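RNA-binding protein RO60 (Deinococcus radiodurans, PDB 2NVO) binds small RNAs that accumulate during recovery from ultraviolet irradiation and contributes to the resistance of the bacterium to that radiation. Local coordinates at residues S42-F47 with A81-V86; N159-A164 with A202-M207; N269-L274 with G311-L316; A391-S396 with D424-A429; D442-I447 with T476-Q481. One frame throughout, in Å; residues are numbered along the deposited sequence.

Interaction 1 (S42-F47 with A81-V86); sequences SRLTRF and ALALRV
Thr45 OG1 has two neighbours of different kinds: it hydrogen-bonds back to the carbonyl oxygen of Glu41, one turn earlier, and it lies 3.4 Å from Val86 CG1 on the other helix. The contact joins helices 40-50 and 80-93 of the TROVE domain, the horseshoe of HEAT-like helical repeats. The two short segments run roughly in the same direction, at 49° with their axes 10.0 Å apart, and no hydrogen bond links them, so apolar surface carries the contact.

Val86 is the bump. With CG1 anti to the backbone N (chi1 177°), that methyl reaches across and enters the notch between Leu44 and Thr45. On one flank it meets Leu44 CD2 at 3.5 Å, and on the other it meets the threonine hydroxyl, whose proton is already spent on Glu41. Leu44 answers with its own branch: CD2 runs obliquely over CB and CG1 of the valine and goes on to the backbone of the previous turn. Val86 also touches Leu48 of helix 40-50, while Leu75 of helix 70-78 lies against Leu44. On the far flank of helix 40-50, Arg46 NH2 binds the carbonyl oxygens of Arg510 and Val534, tying this end of the horseshoe to the C-terminal domain. Beyond Val86, Leu44 CD2 lies 3.6 Å from Ala83 O and 4.2 Å from Ala83 CB.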
# COMPACT_ATOMS: atom_id res chain seq x y z
N SER A 42 -0.29 20.20 10.22
CA SER A 42 -1.10 19.66 9.14
C SER A 42 -0.30 19.50 7.87
O SER A 42 -0.48 18.53 7.13
CB SER A 42 -2.30 20.57 8.87
OG SER A 42 -3.20 20.53 9.96
N ARG A 43 0.59 20.45 7.60
CA ARG A 43 1.38 20.42 6.39
C ARG A 43 2.39 19.28 6.45
O ARG A 43 2.64 18.61 5.45
CB ARG A 43 2.08 21.76 6.15
CG ARG A 43 2.65 21.89 4.75
CD ARG A 43 3.31 23.24 4.51
NE ARG A 43 4.00 23.28 3.22
CZ ARG A 43 4.50 24.39 2.69
NH1 ARG A 43 4.39 25.55 3.33
NH2 ARG A 43 5.11 24.35 1.52
N LEU A 44 2.97 19.06 7.62
CA LEU A 44 3.92 17.97 7.80
C LEU A 44 3.21 16.62 7.75
O LEU A 44 3.73 15.67 7.18
CB LEU A 44 4.68 18.11 9.12
CG LEU A 44 5.67 16.98 9.42
CD1 LEU A 44 6.82 16.99 8.41
CD2 LEU A 44 6.21 17.06 10.84
N THR A 45 2.02 16.54 8.34
CA THR A 45 1.27 15.28 8.31
C THR A 45 0.96 14.90 6.85
O THR A 45 1.08 13.74 6.46
CB THR A 45 -0.05 15.36 9.12
OG1 THR A 45 0.25 15.36 10.53
CG2 THR A 45 -0.93 14.16 8.83
N ARG A 46 0.59 15.89 6.05
CA ARG A 46 0.30 15.61 4.65
C ARG A 46 1.52 15.06 3.93
O ARG A 46 1.42 14.12 3.16
CB ARG A 46 -0.22 16.85 3.92
CG ARG A 46 -0.64 16.54 2.48
CD ARG A 46 -1.45 17.68 1.87
NE ARG A 46 -2.78 17.74 2.46
CZ ARG A 46 -3.79 18.46 1.97
NH1 ARG A 46 -3.62 19.18 0.87
NH2 ARG A 46 -4.98 18.45 2.58
N PHE A 47 2.68 15.66 4.20
CA PHE A 47 3.91 15.18 3.61
C PHE A 47 4.22 13.75 4.06
O PHE A 47 4.70 12.92 3.28
CB PHE A 47 5.06 16.12 3.95
CG PHE A 47 6.41 15.60 3.56
CD1 PHE A 47 6.94 15.88 2.31
CD2 PHE A 47 7.14 14.83 4.45
CE1 PHE A 47 8.18 15.38 1.94
CE2 PHE A 47 8.39 14.34 4.08
CZ PHE A 47 8.90 14.62 2.84
N ALA A 81 11.05 19.46 17.70
CA ALA A 81 10.24 18.76 18.69
C ALA A 81 8.84 18.43 18.17
O ALA A 81 8.33 17.33 18.41
CB ALA A 81 10.16 19.55 20.00
N LEU A 82 8.22 19.37 17.48
CA LEU A 82 6.88 19.10 16.97
C LEU A 82 6.98 18.23 15.71
O LEU A 82 6.14 17.36 15.48
CB LEU A 82 6.09 20.39 16.73
CG LEU A 82 5.71 20.85 15.32
CD1 LEU A 82 4.29 21.38 15.31
CD2 LEU A 82 6.66 21.90 14.81
N ALA A 83 8.02 18.46 14.91
CA ALA A 83 8.30 17.61 13.76
C ALA A 83 8.29 16.16 14.22
O ALA A 83 7.70 15.29 13.59
CB ALA A 83 9.64 17.96 13.14
N LEU A 84 8.93 15.92 15.37
CA LEU A 84 9.04 14.58 15.93
C LEU A 84 7.71 14.07 16.48
O LEU A 84 7.38 12.89 16.32
CB LEU A 84 10.08 14.58 17.05
CG LEU A 84 11.05 13.41 17.19
CD1 LEU A 84 11.44 13.24 18.66
CD2 LEU A 84 10.48 12.12 16.64
N ARG A 85 6.96 14.94 17.15
CA ARG A 85 5.68 14.53 17.71
C ARG A 85 4.69 14.20 16.59
O ARG A 85 3.99 13.19 16.65
CB ARG A 85 5.11 15.62 18.63
CG ARG A 85 3.60 15.56 18.82
CD ARG A 85 3.11 16.59 19.83
NE ARG A 85 3.76 17.89 19.67
CZ ARG A 85 3.27 18.90 18.97
NH1 ARG A 85 2.10 18.78 18.35
NH2 ARG A 85 3.95 20.04 18.87
N VAL A 86 4.65 15.06 15.57
CA VAL A 86 3.83 14.83 14.39
C VAL A 86 4.19 13.49 13.74
O VAL A 86 3.32 12.69 13.39
CB VAL A 86 4.00 15.99 13.37
CG1 VAL A 86 3.20 15.73 12.10
CG2 VAL A 86 3.60 17.32 14.00

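Interaction 2 (N159-A164 with A202-M207); sequences NVYETA and AVLKFM
Tyr161 and Leu204 both turn their first side-chain bond to lie beside the backbone N, with CG opposite the carbonyl carbon (chi1 -64° and -71°), and from facing helices this sends ring and branched chain past each other at a slant. Leu204 CD2 does most of the touching. It sits in the elbow where the tyrosine side chain bends from methylene into ring, 4.0 Å from Tyr161 CB and 4.2 Å from Tyr161 CD1. The methyl reaches the ring obliquely. Farther out along the ring, Met207 brings its terminal methyl to 4.2 Å between Met207 CE and Tyr161 CE1. There the last torsion (chi3 70°) turns CE out of the extended line set by chi2.

Leu204 and Met207 are three residues apart on helix 198-209, so they point to the same side of it, and the single ring of Tyr161 meets both. No hydrogen bond crosses here. Leu188 of helix 184-191 touches both Tyr161 and Met207, and Pro193 in the following loop lies against both Tyr161 and Leu204, so helix 184-191 and the loop after it also pack on the tyrosine. Within 159-164, Thr163 OG1 donates to Asn159 O over 2.8 Å. Such buried leucine, methionine and aromatic packing between helices fits the HEAT-like solenoid of the TROVE domain, here within the region assigned to RNA binding by similarity.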
# COMPACT_ATOMS: atom_id res chain seq x y z
N ASN A 159 21.20 0.72 19.69
CA ASN A 159 20.00 0.55 20.51
C ASN A 159 18.90 -0.21 19.75
O ASN A 159 18.13 -0.98 20.34
CB ASN A 159 19.50 1.89 21.01
CG ASN A 159 18.29 1.77 21.92
OD1 ASN A 159 18.28 0.99 22.88
ND2 ASN A 159 17.26 2.54 21.62
N VAL A 160 18.86 -0.03 18.43
CA VAL A 160 17.91 -0.75 17.60
C VAL A 160 18.10 -2.25 17.71
O VAL A 160 17.13 -2.99 17.90
CB VAL A 160 17.99 -0.31 16.12
CG1 VAL A 160 17.11 -1.20 15.26
CG2 VAL A 160 17.57 1.14 15.99
N TYR A 161 19.35 -2.71 17.61
CA TYR A 161 19.63 -4.15 17.68
C TYR A 161 19.52 -4.69 19.10
O TYR A 161 19.07 -5.82 19.31
CB TYR A 161 21.02 -4.44 17.13
CG TYR A 161 21.16 -4.12 15.66
CD1 TYR A 161 20.64 -4.96 14.68
CD2 TYR A 161 21.82 -2.97 15.24
CE1 TYR A 161 20.77 -4.67 13.32
CE2 TYR A 161 21.96 -2.66 13.90
CZ TYR A 161 21.43 -3.51 12.95
OH TYR A 161 21.57 -3.20 11.61
N GLU A 162 19.92 -3.88 20.08
CA GLU A 162 19.90 -4.32 21.48
C GLU A 162 18.48 -4.42 22.04
O GLU A 162 18.24 -5.07 23.06
CB GLU A 162 20.75 -3.38 22.32
CG GLU A 162 22.24 -3.51 22.03
CD GLU A 162 23.05 -2.37 22.60
OE1 GLU A 162 22.43 -1.44 23.15
OE2 GLU A 162 24.30 -2.41 22.49
N THR A 163 17.53 -3.78 21.35
CA THR A 163 16.14 -3.76 21.79
C THR A 163 15.32 -4.91 21.17
O THR A 163 14.24 -5.25 21.65
CB THR A 163 15.47 -2.41 21.44
OG1 THR A 163 16.08 -1.38 22.22
CG2 THR A 163 13.98 -2.44 21.72
N ALA A 164 15.86 -5.51 20.11
CA ALA A 164 15.13 -6.53 19.37
C ALA A 164 15.34 -7.93 19.94
O ALA A 164 16.47 -8.32 20.24
CB ALA A 164 15.55 -6.50 17.89
N ALA A 202 24.96 -13.93 19.76
CA ALA A 202 25.31 -14.97 18.81
C ALA A 202 24.73 -14.69 17.43
O ALA A 202 25.40 -14.89 16.41
CB ALA A 202 24.85 -16.33 19.33
N VAL A 203 23.49 -14.20 17.39
CA VAL A 203 22.85 -13.89 16.11
C VAL A 203 23.42 -12.61 15.51
O VAL A 203 23.47 -12.46 14.29
CB VAL A 203 21.31 -13.78 16.20
CG1 VAL A 203 20.91 -12.60 17.04
CG2 VAL A 203 20.70 -13.64 14.81
N LEU A 204 23.84 -11.70 16.38
CA LEU A 204 24.47 -10.47 15.93
C LEU A 204 25.80 -10.83 15.29
O LEU A 204 26.14 -10.34 14.21
CB LEU A 204 24.65 -9.49 17.10
CG LEU A 204 23.35 -8.87 17.62
CD1 LEU A 204 23.60 -7.94 18.81
CD2 LEU A 204 22.62 -8.11 16.53
N LYS A 205 26.55 -11.70 15.96
CA LYS A 205 27.82 -12.18 15.42
C LYS A 205 27.61 -12.86 14.07
O LYS A 205 28.39 -12.67 13.15
CB LYS A 205 28.51 -13.13 16.39
CG LYS A 205 29.96 -13.43 16.01
CD LYS A 205 30.53 -14.58 16.83
CE LYS A 205 31.96 -14.90 16.43
NZ LYS A 205 32.95 -13.93 16.99
N PHE A 206 26.55 -13.66 13.96
CA PHE A 206 26.28 -14.36 12.71
C PHE A 206 25.96 -13.37 11.59
O PHE A 206 26.34 -13.58 10.44
CB PHE A 206 25.13 -15.36 12.86
CG PHE A 206 24.61 -15.86 11.54
CD1 PHE A 206 25.21 -16.94 10.91
CD2 PHE A 206 23.53 -15.25 10.93
CE1 PHE A 206 24.73 -17.40 9.69
CE2 PHE A 206 23.05 -15.70 9.71
CZ PHE A 206 23.66 -16.78 9.10
N MET A 207 25.23 -12.32 11.94
CA MET A 207 24.83 -11.30 10.98
C MET A 207 26.03 -10.56 10.40
O MET A 207 25.95 -9.98 9.32
CB MET A 207 23.84 -10.32 11.61
CG MET A 207 22.46 -10.92 11.86
SD MET A 207 21.32 -9.89 12.83
CE MET A 207 20.97 -8.55 11.69

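Interaction 3 (N269-L274 with G311-L316); sequences NGLTWL and GRIHPL
Two rings flank the place where Leu271 meets Ile313, one on each segment. The indole of Trp273 carries Asn269 CB over one face, 3.3 Å above its plane and shifted toward the rim. The imidazole of His314 has Pro315 CD over one face and Leu316 CA in plane at its edge. Its ND1 accepts from Leu316 N at 3.1 Å, 17° out of the ring plane, and so caps the start of helix 315-326.

Between these rings the contact itself is light and apolar. Leu271 CD2 slants across to Ile313 CG1 at 4.2 Å. Ile313 CD1 comes closer to the hydroxyl of Thr272, 3.8 Å from OG1, as the two side chains slide past each other in opposite senses. Gly311 O lies 4.3 Å from the same Thr272 OG1. Just after this glycine, Arg312 takes positive phi (53°) in a Schellman motif that ends helix 305-310, and this turn presents Ile313 to the first turn of helix 271-283.

Around the contact, Leu302 of helix 292-302 packs on Leu271, and helix 259-266 receives Trp273. On the other flank, His314 and Pro315 rest on Ile398 of helix 388-402, so this part of the TROVE domain packs directly on the VWFA-like domain.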
# COMPACT_ATOMS: atom_id res chain seq x y z
N ASN A 269 0.73 -20.13 5.00
CA ASN A 269 0.48 -18.71 4.77
C ASN A 269 -0.99 -18.33 4.80
O ASN A 269 -1.87 -19.16 4.57
CB ASN A 269 1.16 -18.24 3.49
CG ASN A 269 2.49 -17.55 3.77
OD1 ASN A 269 2.53 -16.39 4.19
ND2 ASN A 269 3.58 -18.26 3.53
N GLY A 270 -1.25 -17.05 5.08
CA GLY A 270 -2.60 -16.54 5.14
C GLY A 270 -3.23 -16.24 3.80
O GLY A 270 -2.73 -16.64 2.74
N LEU A 271 -4.34 -15.50 3.85
CA LEU A 271 -5.17 -15.24 2.68
C LEU A 271 -4.53 -14.27 1.69
O LEU A 271 -4.62 -14.47 0.47
CB LEU A 271 -6.53 -14.72 3.14
CG LEU A 271 -7.64 -14.56 2.09
CD1 LEU A 271 -7.68 -15.74 1.12
CD2 LEU A 271 -8.98 -14.40 2.81
N THR A 272 -3.89 -13.23 2.20
CA THR A 272 -3.21 -12.28 1.34
C THR A 272 -2.21 -12.98 0.44
O THR A 272 -2.23 -12.79 -0.78
CB THR A 272 -2.50 -11.20 2.17
OG1 THR A 272 -3.42 -10.68 3.14
CG2 THR A 272 -2.01 -10.08 1.27
N TRP A 273 -1.36 -13.82 1.04
CA TRP A 273 -0.41 -14.63 0.30
C TRP A 273 -1.12 -15.45 -0.76
O TRP A 273 -0.71 -15.49 -1.92
CB TRP A 273 0.34 -15.58 1.25
CG TRP A 273 1.42 -16.39 0.56
CD1 TRP A 273 2.74 -16.06 0.44
CD2 TRP A 273 1.26 -17.65 -0.12
NE1 TRP A 273 3.41 -17.03 -0.27
CE2 TRP A 273 2.53 -18.02 -0.62
CE3 TRP A 273 0.18 -18.50 -0.35
CZ2 TRP A 273 2.74 -19.19 -1.34
CZ3 TRP A 273 0.39 -19.67 -1.07
CH2 TRP A 273 1.66 -20.00 -1.56
N LEU A 274 -2.19 -16.12 -0.33
CA LEU A 274 -2.96 -16.98 -1.20
C LEU A 274 -3.49 -16.22 -2.42
O LEU A 274 -3.45 -16.71 -3.55
CB LEU A 274 -4.11 -17.63 -0.43
CG LEU A 274 -4.87 -18.66 -1.26
CD1 LEU A 274 -3.89 -19.68 -1.82
CD2 LEU A 274 -5.98 -19.34 -0.47
N GLY A 311 -7.85 -10.54 7.64
CA GLY A 311 -6.84 -10.18 6.66
C GLY A 311 -7.11 -8.82 6.04
O GLY A 311 -6.31 -8.32 5.24
N ARG A 312 -8.25 -8.22 6.40
CA ARG A 312 -8.59 -6.89 5.90
C ARG A 312 -8.53 -6.81 4.37
O ARG A 312 -7.99 -5.85 3.81
CB ARG A 312 -7.67 -5.84 6.52
CG ARG A 312 -7.74 -5.77 8.05
CD ARG A 312 -7.18 -4.46 8.59
NE ARG A 312 -5.78 -4.56 9.02
CZ ARG A 312 -4.73 -4.28 8.25
NH1 ARG A 312 -4.90 -3.89 6.99
NH2 ARG A 312 -3.50 -4.39 8.74
N ILE A 313 -9.10 -7.81 3.71
CA ILE A 313 -9.09 -7.85 2.25
C ILE A 313 -10.07 -6.83 1.69
O ILE A 313 -11.25 -6.80 2.06
CB ILE A 313 -9.43 -9.26 1.70
CG1 ILE A 313 -8.45 -10.30 2.26
CG2 ILE A 313 -9.38 -9.28 0.18
CD1 ILE A 313 -7.01 -9.90 2.17
N HIS A 314 -9.56 -5.96 0.82
CA HIS A 314 -10.37 -4.93 0.21
C HIS A 314 -10.99 -5.56 -1.03
O HIS A 314 -10.40 -6.45 -1.61
CB HIS A 314 -9.47 -3.75 -0.18
CG HIS A 314 -10.22 -2.54 -0.62
ND1 HIS A 314 -10.66 -2.37 -1.92
CD2 HIS A 314 -10.61 -1.44 0.06
CE1 HIS A 314 -11.27 -1.20 -2.02
NE2 HIS A 314 -11.27 -0.62 -0.83
N PRO A 315 -12.19 -5.12 -1.42
CA PRO A 315 -12.79 -5.72 -2.61
C PRO A 315 -11.86 -5.66 -3.84
O PRO A 315 -11.81 -6.62 -4.60
CB PRO A 315 -14.07 -4.89 -2.81
CG PRO A 315 -14.39 -4.37 -1.43
CD PRO A 315 -13.06 -4.12 -0.78
N LEU A 316 -11.14 -4.55 -4.03
CA LEU A 316 -10.17 -4.43 -5.12
C LEU A 316 -9.02 -5.45 -5.03
O LEU A 316 -8.42 -5.81 -6.05
CB LEU A 316 -9.61 -3.01 -5.19
CG LEU A 316 -10.62 -1.99 -5.69
CD1 LEU A 316 -10.00 -0.60 -5.67
CD2 LEU A 316 -11.07 -2.37 -7.10

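Interaction 4 (A391-S396 with D424-A429); sequences AAAAMS and DTLESA
Ala393 and Ala429 meet methyl to methyl, 3.9 Å between their CB atoms, and with side chains this small the two backbones come as close as 5.5 Å between the same residues' CA atoms. Beside this pair, Leu426 reaches over with one methyl. Its CG stands anti to the backbone N (chi1 179°), and this carries CD1 onto the surface of the alanine helix, 3.6 Å from Ala394 N, 4.0 Å from Ala394 CB and 4.1 Å from Ala393 CB. The side chains in this first shell are all apolar, and the leucine methyl also lies against the backbone of Ala394.

What positions the leucine is the start of its helix. Thr425 and Ser428 form a capping box: Ser428 N donates to Thr425 OG1 at an angle of 160°, and Thr425 N donates to Ser428 OG. The serine hydroxyl in turn gives its proton to Asp424 OD1 at 2.7 Å, using the anti lone pair of that oxygen. The same oxygen makes a salt bridge with Lys432, one further link that fixes the cap. On the other helix, Ser396 OG folds back on Ala392 O at 2.9 Å, where it and Ser396 N arrive from opposite faces of the carbonyl plane.

Farther out, Leu319 and Arg322 of helix 315-326 touch Leu426, while Ala392 packs on Leu369, and Ser396 on Leu367 and Leu369, of strand 364-369. Helix 388-402 makes the beta-alpha-beta crossover from strand 364-369 to the adjacent parallel strand 405-411, the open alpha/beta architecture of von Willebrand factor A domains.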
# COMPACT_ATOMS: atom_id res chain seq x y z
N ALA A 391 -12.57 -0.19 -12.68
CA ALA A 391 -12.10 0.32 -11.39
C ALA A 391 -13.09 1.32 -10.80
O ALA A 391 -13.42 1.25 -9.60
CB ALA A 391 -10.71 0.93 -11.51
N ALA A 392 -13.53 2.27 -11.62
CA ALA A 392 -14.47 3.30 -11.20
C ALA A 392 -15.85 2.72 -10.80
O ALA A 392 -16.49 3.20 -9.85
CB ALA A 392 -14.63 4.36 -12.31
N ALA A 393 -16.29 1.70 -11.54
CA ALA A 393 -17.53 1.00 -11.21
C ALA A 393 -17.42 0.27 -9.90
O ALA A 393 -18.39 0.27 -9.10
CB ALA A 393 -17.96 0.05 -12.33
N ALA A 394 -16.27 -0.37 -9.67
CA ALA A 394 -15.98 -1.04 -8.40
C ALA A 394 -16.03 -0.04 -7.23
O ALA A 394 -16.70 -0.28 -6.21
CB ALA A 394 -14.59 -1.75 -8.45
N MET A 395 -15.35 1.10 -7.39
CA MET A 395 -15.30 2.13 -6.35
C MET A 395 -16.69 2.76 -6.11
O MET A 395 -17.00 3.15 -4.99
CB MET A 395 -14.28 3.22 -6.68
CG MET A 395 -12.81 2.74 -6.65
SD MET A 395 -12.31 1.99 -5.08
CE MET A 395 -12.42 3.37 -3.96
N SER A 396 -17.49 2.85 -7.16
CA SER A 396 -18.86 3.37 -7.04
C SER A 396 -19.71 2.42 -6.19
O SER A 396 -20.38 2.85 -5.25
CB SER A 396 -19.51 3.50 -8.42
OG SER A 396 -18.92 4.57 -9.16
N ASP A 424 -26.71 -3.22 -8.01
CA ASP A 424 -25.99 -3.51 -9.24
C ASP A 424 -24.87 -4.51 -8.98
O ASP A 424 -24.38 -4.65 -7.86
CB ASP A 424 -25.42 -2.21 -9.83
CG ASP A 424 -26.40 -1.49 -10.74
OD1 ASP A 424 -26.67 -1.97 -11.85
OD2 ASP A 424 -26.90 -0.41 -10.35
N THR A 425 -24.47 -5.22 -10.03
CA THR A 425 -23.22 -5.97 -10.01
C THR A 425 -22.10 -5.10 -10.61
O THR A 425 -22.36 -4.05 -11.18
CB THR A 425 -23.30 -7.18 -10.90
OG1 THR A 425 -23.79 -6.77 -12.18
CG2 THR A 425 -24.23 -8.23 -10.30
N LEU A 426 -20.87 -5.59 -10.51
CA LEU A 426 -19.74 -4.91 -11.11
C LEU A 426 -20.02 -4.74 -12.60
O LEU A 426 -19.84 -3.67 -13.16
CB LEU A 426 -18.46 -5.74 -10.89
CG LEU A 426 -17.21 -5.12 -11.53
CD1 LEU A 426 -17.00 -3.67 -11.03
CD2 LEU A 426 -15.98 -5.98 -11.26
N GLU A 427 -20.48 -5.81 -13.22
CA GLU A 427 -20.78 -5.79 -14.65
C GLU A 427 -21.90 -4.81 -15.05
O GLU A 427 -21.76 -4.08 -16.02
CB GLU A 427 -21.12 -7.21 -15.13
CG GLU A 427 -20.34 -8.33 -14.39
CD GLU A 427 -20.94 -8.68 -13.02
OE1 GLU A 427 -22.14 -9.05 -12.93
OE2 GLU A 427 -20.20 -8.61 -12.02
N SER A 428 -23.00 -4.75 -14.29
CA SER A 428 -24.07 -3.83 -14.66
C SER A 428 -23.70 -2.37 -14.39
O SER A 428 -24.07 -1.47 -15.13
CB SER A 428 -25.42 -4.23 -14.01
OG SER A 428 -25.35 -4.17 -12.60
N ALA A 429 -22.94 -2.13 -13.32
CA ALA A 429 -22.43 -0.79 -13.03
C ALA A 429 -21.46 -0.32 -14.13
O ALA A 429 -21.49 0.83 -14.54
CB ALA A 429 -21.72 -0.78 -11.69

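Interaction 5 (D442-I447 with T476-Q481); sequences DCAQPI and TVALDQ
Ala478 CB is the small bump at the middle of this contact, and Ala444 and Ile447 make the hollow that takes it. The methyl lies 3.8 Å from Ala444 O, 3.9 Å from Ile447 CB and 4.1 Å from Ala444 CB. Ile447 reaches back in return: its two branches divide between the Ala478 carbonyl and the Leu479 side chain. CG2, anti to the backbone N, rests 3.5 Å from Ala478 O. CG1 takes the place beside that N (chi1 -54°) and carries CD1 obliquely onto Leu479, 3.7 Å from Leu479 CD2.

Polar backbone is bridged by water at the border of this fit. One water donates to Ala478 O, and also, weakly, to Ile447 O, at 2.9 Å in each case, linking carbonyls of the two segments where no direct hydrogen bond does.

The turn that leads into the helix places Ala444. Asp442 to Gln445 form a type I beta turn, and Ala444 N donates to Asp442 OD1, meeting the carboxylate from above its plane. Thr441, a metal ligand by similarity, directly precedes this turn, with its side chain about 10 Å from that of Ala444.

The central sheet lies against both helices: Ile447 touches Phe460 of strand 459-464 and Leu492 of strand 491-496, and Leu479 touches Leu492 too. Helix 475-486 is the crossover between those adjacent parallel strands, and helix 445-452 packs beside it.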
# COMPACT_ATOMS: atom_id res chain seq x y z
N ASP A 442 -14.98 17.55 -16.94
CA ASP A 442 -14.73 18.82 -16.25
C ASP A 442 -14.92 18.64 -14.75
O ASP A 442 -16.06 18.50 -14.29
CB ASP A 442 -15.72 19.86 -16.77
CG ASP A 442 -15.55 21.22 -16.13
OD1 ASP A 442 -14.74 21.40 -15.20
OD2 ASP A 442 -16.26 22.15 -16.57
N CYS A 443 -13.83 18.68 -13.99
CA CYS A 443 -13.88 18.38 -12.57
C CYS A 443 -14.58 19.47 -11.76
O CYS A 443 -14.83 19.28 -10.59
CB CYS A 443 -12.47 18.17 -12.00
SG CYS A 443 -11.48 16.84 -12.83
N ALA A 444 -14.85 20.62 -12.38
CA ALA A 444 -15.59 21.67 -11.68
C ALA A 444 -17.08 21.38 -11.72
O ALA A 444 -17.84 21.76 -10.81
CB ALA A 444 -15.29 23.04 -12.30
N GLN A 445 -17.50 20.70 -12.76
CA GLN A 445 -18.91 20.57 -13.08
C GLN A 445 -19.80 19.82 -12.05
O GLN A 445 -20.95 20.22 -11.83
CB GLN A 445 -19.04 19.97 -14.48
CG GLN A 445 -20.47 19.83 -14.96
CD GLN A 445 -20.55 19.44 -16.41
OE1 GLN A 445 -19.63 18.83 -16.97
NE2 GLN A 445 -21.67 19.78 -17.05
N PRO A 446 -19.28 18.75 -11.42
CA PRO A 446 -20.08 18.09 -10.38
C PRO A 446 -20.36 19.05 -9.23
O PRO A 446 -21.44 18.98 -8.64
CB PRO A 446 -19.16 16.96 -9.87
CG PRO A 446 -18.19 16.70 -11.01
CD PRO A 446 -17.97 18.08 -11.64
N ILE A 447 -19.40 19.91 -8.93
CA ILE A 447 -19.52 20.84 -7.82
C ILE A 447 -20.48 21.98 -8.16
O ILE A 447 -21.28 22.40 -7.33
CB ILE A 447 -18.16 21.40 -7.42
CG1 ILE A 447 -17.19 20.26 -7.14
CG2 ILE A 447 -18.29 22.32 -6.18
CD1 ILE A 447 -15.76 20.68 -7.18
N THR A 476 -11.51 25.24 -8.11
CA THR A 476 -11.30 26.04 -6.90
C THR A 476 -12.42 27.07 -6.71
O THR A 476 -12.94 27.24 -5.62
CB THR A 476 -9.90 26.75 -6.86
OG1 THR A 476 -9.69 27.51 -8.06
CG2 THR A 476 -8.78 25.74 -6.71
N VAL A 477 -12.75 27.76 -7.79
CA VAL A 477 -13.86 28.70 -7.81
C VAL A 477 -15.18 27.97 -7.53
O VAL A 477 -16.01 28.43 -6.72
CB VAL A 477 -13.92 29.45 -9.16
CG1 VAL A 477 -15.25 30.17 -9.34
CG2 VAL A 477 -12.75 30.41 -9.29
N ALA A 478 -15.35 26.82 -8.17
CA ALA A 478 -16.52 25.97 -7.92
C ALA A 478 -16.69 25.65 -6.44
O ALA A 478 -17.79 25.79 -5.90
CB ALA A 478 -16.45 24.67 -8.75
N LEU A 479 -15.62 25.21 -5.79
CA LEU A 479 -15.71 24.84 -4.38
C LEU A 479 -16.05 26.04 -3.48
O LEU A 479 -16.81 25.89 -2.52
CB LEU A 479 -14.41 24.19 -3.91
CG LEU A 479 -14.17 22.77 -4.43
CD1 LEU A 479 -12.71 22.38 -4.24
CD2 LEU A 479 -15.09 21.79 -3.71
N ASP A 480 -15.47 27.19 -3.80
CA ASP A 480 -15.79 28.44 -3.11
C ASP A 480 -17.27 28.78 -3.24
O ASP A 480 -17.93 29.08 -2.26
CB ASP A 480 -14.96 29.59 -3.66
CG ASP A 480 -13.48 29.43 -3.37
OD1 ASP A 480 -13.13 28.69 -2.42
OD2 ASP A 480 -12.66 30.03 -4.09
N GLN A 481 -17.78 28.74 -4.47
CA GLN A 481 -19.18 29.01 -4.75
C GLN A 481 -20.12 28.06 -4.01
O GLN A 481 -21.18 28.49 -3.53
CB GLN A 481 -19.46 29.01 -6.26
CG GLN A 481 -18.87 30.21 -6.97
CD GLN A 481 -19.09 30.18 -8.47
OE1 GLN A 481 -19.81 29.33 -8.99
NE2 GLN A 481 -18.46 31.11 -9.17
O HOH W 1 -20.44 25.18 -6.88

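How the interactions relate
From the N terminus the five contacts follow one another in series; none nests or crosses. Interaction 1 closes a loop of 33 residues that includes strand 56-59, an outer strand of the sheet of the VWFA-like domain. Interactions 2 and 3 close largely helical loops of the TROVE horseshoe, their centres about 32 Å apart. Interactions 4 and 5 lie in the VWFA-like domain, the first enclosing strands 405-411 and 415-417, the second strand 459-464. Interactions 3 and 4 alone touch: Leu316 CD1 lies 3.5 Å from Met395 SD, joining horseshoe to closing domain. Interactions 2 and 5 are farthest apart, about 56 Å between centres, on opposite sides of the chain's centre.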